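Local coordinates for putative peptidase (Chlamydophila abortus, PDB 3CE2), which probably acts as a zinc-dependent M3B oligopeptidase that cleaves short bioactive peptides, at residues A[335-340]-A[398-403]. Residues are numbered along the deposited sequence; the frame is centred on the assembly and turned at random.
Sequences DLIYTS and SVIAHE. With ZN (zinc ion), chain D.
Ile-337 turns its CG1 branch beside its own backbone N (chi1 -69°), and Ile-400 sets its CG2 methyl anti to its backbone N. These torsions bring the two branches together, with Ile-337 CG1 at 4.0 Å from Ile-400 CG2. The two side chains lie at a slant to each other. The terminal methyl of Ile-337 reaches further, and its CD1 rests 3.8 Å from Ala-401 CB. The helices are close here: CA of Ile-337 is 6.7 Å from CA of Ala-401, whose side chain is a single methyl. The contact is small, buried and wholly apolar. Leu-352 and Leu-356 of helix 345-357 pack against Ile-337 and Ile-400, respectively. On helix 330-340, the carbonyl O of Leu-336 accepts from three donors: Ser-340 N, Ser-340 OG from above the carbonyl plane at 2.9 Å, and Thr-339 OG1 at a longer 3.3 Å. His-402 takes no part in the packing; it binds zinc through NE2 at 2.1 Å. Its ND1 is hydrogen-bonded to Glu-437 OE2, so the ring is held at both nitrogens, which should limit its rotation. His-406 and Glu-430 complete the protein ligands of this zinc. The arrangement is helix packing against the HExxH helix of a gluzincin-type site, as in M3 metallopeptidases.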
ATOM      1  N   ASP A 335      -6.395  12.324 -22.962  1.00 60.30           N
ATOM      2  CA  ASP A 335      -5.391  12.893 -23.857  1.00 60.07           C
ATOM      3  C   ASP A 335      -4.151  13.271 -23.069  1.00 58.23           C
ATOM      4  O   ASP A 335      -3.020  13.138 -23.551  1.00 56.29           O
ATOM      5  CB  ASP A 335      -5.937  14.125 -24.580  1.00 65.45           C
ATOM      6  CG  ASP A 335      -7.084  13.789 -25.505  1.00 73.40           C
ATOM      7  OD1 ASP A 335      -7.212  12.593 -25.858  1.00 70.15           O
ATOM      8  OD2 ASP A 335      -7.857  14.714 -25.872  1.00 80.59           O
ATOM      9  N   LEU A 336      -4.377  13.749 -21.850  1.00 56.53           N
ATOM     10  CA  LEU A 336      -3.294  14.155 -20.972  1.00 54.79           C
ATOM     11  C   LEU A 336      -2.462  12.937 -20.545  1.00 53.40           C
ATOM     12  O   LEU A 336      -1.236  12.922 -20.701  1.00 51.15           O
ATOM     13  CB  LEU A 336      -3.855  14.896 -19.759  1.00 53.57           C
ATOM     14  CG  LEU A 336      -2.868  15.784 -19.004  1.00 54.42           C
ATOM     15  CD1 LEU A 336      -2.111  16.684 -19.983  1.00 54.56           C
ATOM     16  CD2 LEU A 336      -3.594  16.599 -17.948  1.00 49.88           C
ATOM     17  N   ILE A 337      -3.134  11.916 -20.022  1.00 50.20           N
ATOM     18  CA  ILE A 337      -2.458  10.690 -19.640  1.00 54.64           C
ATOM     19  C   ILE A 337      -1.635  10.197 -20.824  1.00 57.67           C
ATOM     20  O   ILE A 337      -0.430   9.951 -20.708  1.00 58.51           O
ATOM     21  CB  ILE A 337      -3.466   9.580 -19.264  1.00 53.54           C
ATOM     22  CG1 ILE A 337      -4.184   9.926 -17.963  1.00 52.87           C
ATOM     23  CG2 ILE A 337      -2.765   8.234 -19.135  1.00 48.08           C
ATOM     24  CD1 ILE A 337      -3.240  10.321 -16.887  1.00 53.04           C
ATOM     25  N   TYR A 338      -2.302  10.082 -21.967  1.00 55.19           N
ATOM     26  CA  TYR A 338      -1.706   9.530 -23.168  1.00 55.07           C
ATOM     27  C   TYR A 338      -0.368  10.184 -23.535  1.00 51.42           C
ATOM     28  O   TYR A 338       0.606   9.506 -23.843  1.00 46.24           O
ATOM     29  CB  TYR A 338      -2.699   9.628 -24.323  1.00 59.64           C
ATOM     30  CG  TYR A 338      -2.275   8.864 -25.545  1.00 61.76           C
ATOM     31  CD1 TYR A 338      -2.526   7.510 -25.654  1.00 63.29           C
ATOM     32  CD2 TYR A 338      -1.622   9.501 -26.596  1.00 64.34           C
ATOM     33  CE1 TYR A 338      -2.145   6.801 -26.775  1.00 62.22           C
ATOM     34  CE2 TYR A 338      -1.226   8.800 -27.721  1.00 61.76           C
ATOM     35  CZ  TYR A 338      -1.494   7.452 -27.804  1.00 63.18           C
ATOM     36  OH  TYR A 338      -1.106   6.742 -28.919  1.00 65.28           O
ATOM     37  N   THR A 339      -0.301  11.503 -23.498  1.00 51.29           N
ATOM     38  CA  THR A 339       0.972  12.139 -23.813  1.00 57.68           C
ATOM     39  C   THR A 339       1.931  12.106 -22.632  1.00 55.19           C
ATOM     40  O   THR A 339       3.142  12.022 -22.815  1.00 58.86           O
ATOM     41  CB  THR A 339       0.799  13.601 -24.304  1.00 63.03           C
ATOM     42  OG1 THR A 339       0.068  14.356 -23.326  1.00 63.02           O
ATOM     43  CG2 THR A 339       0.059  13.631 -25.654  1.00 57.65           C
ATOM     44  N   SER A 340       1.386  12.177 -21.422  1.00 49.22           N
ATOM     45  CA  SER A 340       2.222  12.213 -20.223  1.00 49.28           C
ATOM     46  C   SER A 340       2.971  10.916 -19.944  1.00 46.07           C
ATOM     47  O   SER A 340       4.079  10.933 -19.405  1.00 44.71           O
ATOM     48  CB  SER A 340       1.391  12.574 -19.003  1.00 48.27           C
ATOM     49  OG  SER A 340       0.920  13.903 -19.104  1.00 44.60           O
ATOM     50  N   SER A 398      -4.758  12.545 -11.943  1.00 46.99           N
ATOM     51  CA  SER A 398      -3.699  11.729 -11.370  1.00 47.72           C
ATOM     52  C   SER A 398      -4.235  10.417 -10.753  1.00 46.41           C
ATOM     53  O   SER A 398      -3.516   9.413 -10.661  1.00 47.19           O
ATOM     54  CB  SER A 398      -2.905  12.526 -10.339  1.00 44.76           C
ATOM     55  OG  SER A 398      -3.473  12.307  -9.074  1.00 47.79           O
ATOM     56  N   VAL A 399      -5.495  10.427 -10.343  1.00 40.66           N
ATOM     57  CA  VAL A 399      -6.129   9.219  -9.837  1.00 40.95           C
ATOM     58  C   VAL A 399      -6.292   8.208 -10.988  1.00 41.38           C
ATOM     59  O   VAL A 399      -6.082   7.003 -10.816  1.00 37.84           O
ATOM     60  CB  VAL A 399      -7.477   9.547  -9.125  1.00 40.58           C
ATOM     61  CG1 VAL A 399      -8.304   8.304  -8.916  1.00 34.82           C
ATOM     62  CG2 VAL A 399      -7.204  10.210  -7.789  1.00 39.53           C
ATOM     63  N   ILE A 400      -6.634   8.704 -12.174  1.00 43.92           N
ATOM     64  CA  ILE A 400      -6.596   7.860 -13.362  1.00 42.71           C
ATOM     65  C   ILE A 400      -5.180   7.324 -13.591  1.00 45.44           C
ATOM     66  O   ILE A 400      -5.013   6.134 -13.868  1.00 44.43           O
ATOM     67  CB  ILE A 400      -6.991   8.631 -14.607  1.00 44.80           C
ATOM     68  CG1 ILE A 400      -8.439   9.048 -14.544  1.00 41.39           C
ATOM     69  CG2 ILE A 400      -6.763   7.798 -15.852  1.00 44.57           C
ATOM     70  CD1 ILE A 400      -8.820   9.899 -15.725  1.00 41.52           C
ATOM     71  N   ALA A 401      -4.168   8.194 -13.481  1.00 41.51           N
ATOM     72  CA  ALA A 401      -2.780   7.757 -13.654  1.00 42.22           C
ATOM     73  C   ALA A 401      -2.406   6.711 -12.607  1.00 45.34           C
ATOM     74  O   ALA A 401      -1.746   5.722 -12.921  1.00 48.06           O
ATOM     75  CB  ALA A 401      -1.805   8.931 -13.618  1.00 38.35           C
ATOM     76  N   HIS A 402      -2.853   6.915 -11.373  1.00 43.06           N
ATOM     77  CA  HIS A 402      -2.595   5.962 -10.290  1.00 43.06           C
ATOM     78  C   HIS A 402      -3.275   4.612 -10.545  1.00 44.89           C
ATOM     79  O   HIS A 402      -2.626   3.560 -10.549  1.00 39.44           O
ATOM     80  CB  HIS A 402      -3.106   6.564  -8.990  1.00 47.23           C
ATOM     81  CG  HIS A 402      -2.758   5.782  -7.765  1.00 52.81           C
ATOM     82  ND1 HIS A 402      -1.677   6.096  -6.964  1.00 52.33           N
ATOM     83  CD2 HIS A 402      -3.375   4.729  -7.171  1.00 52.09           C
ATOM     84  CE1 HIS A 402      -1.635   5.265  -5.937  1.00 51.90           C
ATOM     85  NE2 HIS A 402      -2.645   4.415  -6.049  1.00 53.57           N
ATOM     86  N   GLU A 403      -4.588   4.652 -10.758  1.00 46.24           N
ATOM     87  CA  GLU A 403      -5.357   3.434 -10.953  1.00 45.29           C
ATOM     88  C   GLU A 403      -4.968   2.763 -12.262  1.00 47.20           C
ATOM     89  O   GLU A 403      -4.951   1.539 -12.349  1.00 42.15           O
ATOM     90  CB  GLU A 403      -6.868   3.710 -10.897  1.00 42.88           C
ATOM     91  CG  GLU A 403      -7.347   4.219  -9.536  1.00 41.98           C
ATOM     92  CD  GLU A 403      -6.895   3.343  -8.357  1.00 44.84           C
ATOM     93  OE1 GLU A 403      -6.451   2.191  -8.568  1.00 48.89           O
ATOM     94  OE2 GLU A 403      -6.971   3.805  -7.204  1.00 41.83           O
TER
HETATM   95 ZN    ZN D 703      -2.885   2.612  -5.029  1.00 77.55          ZN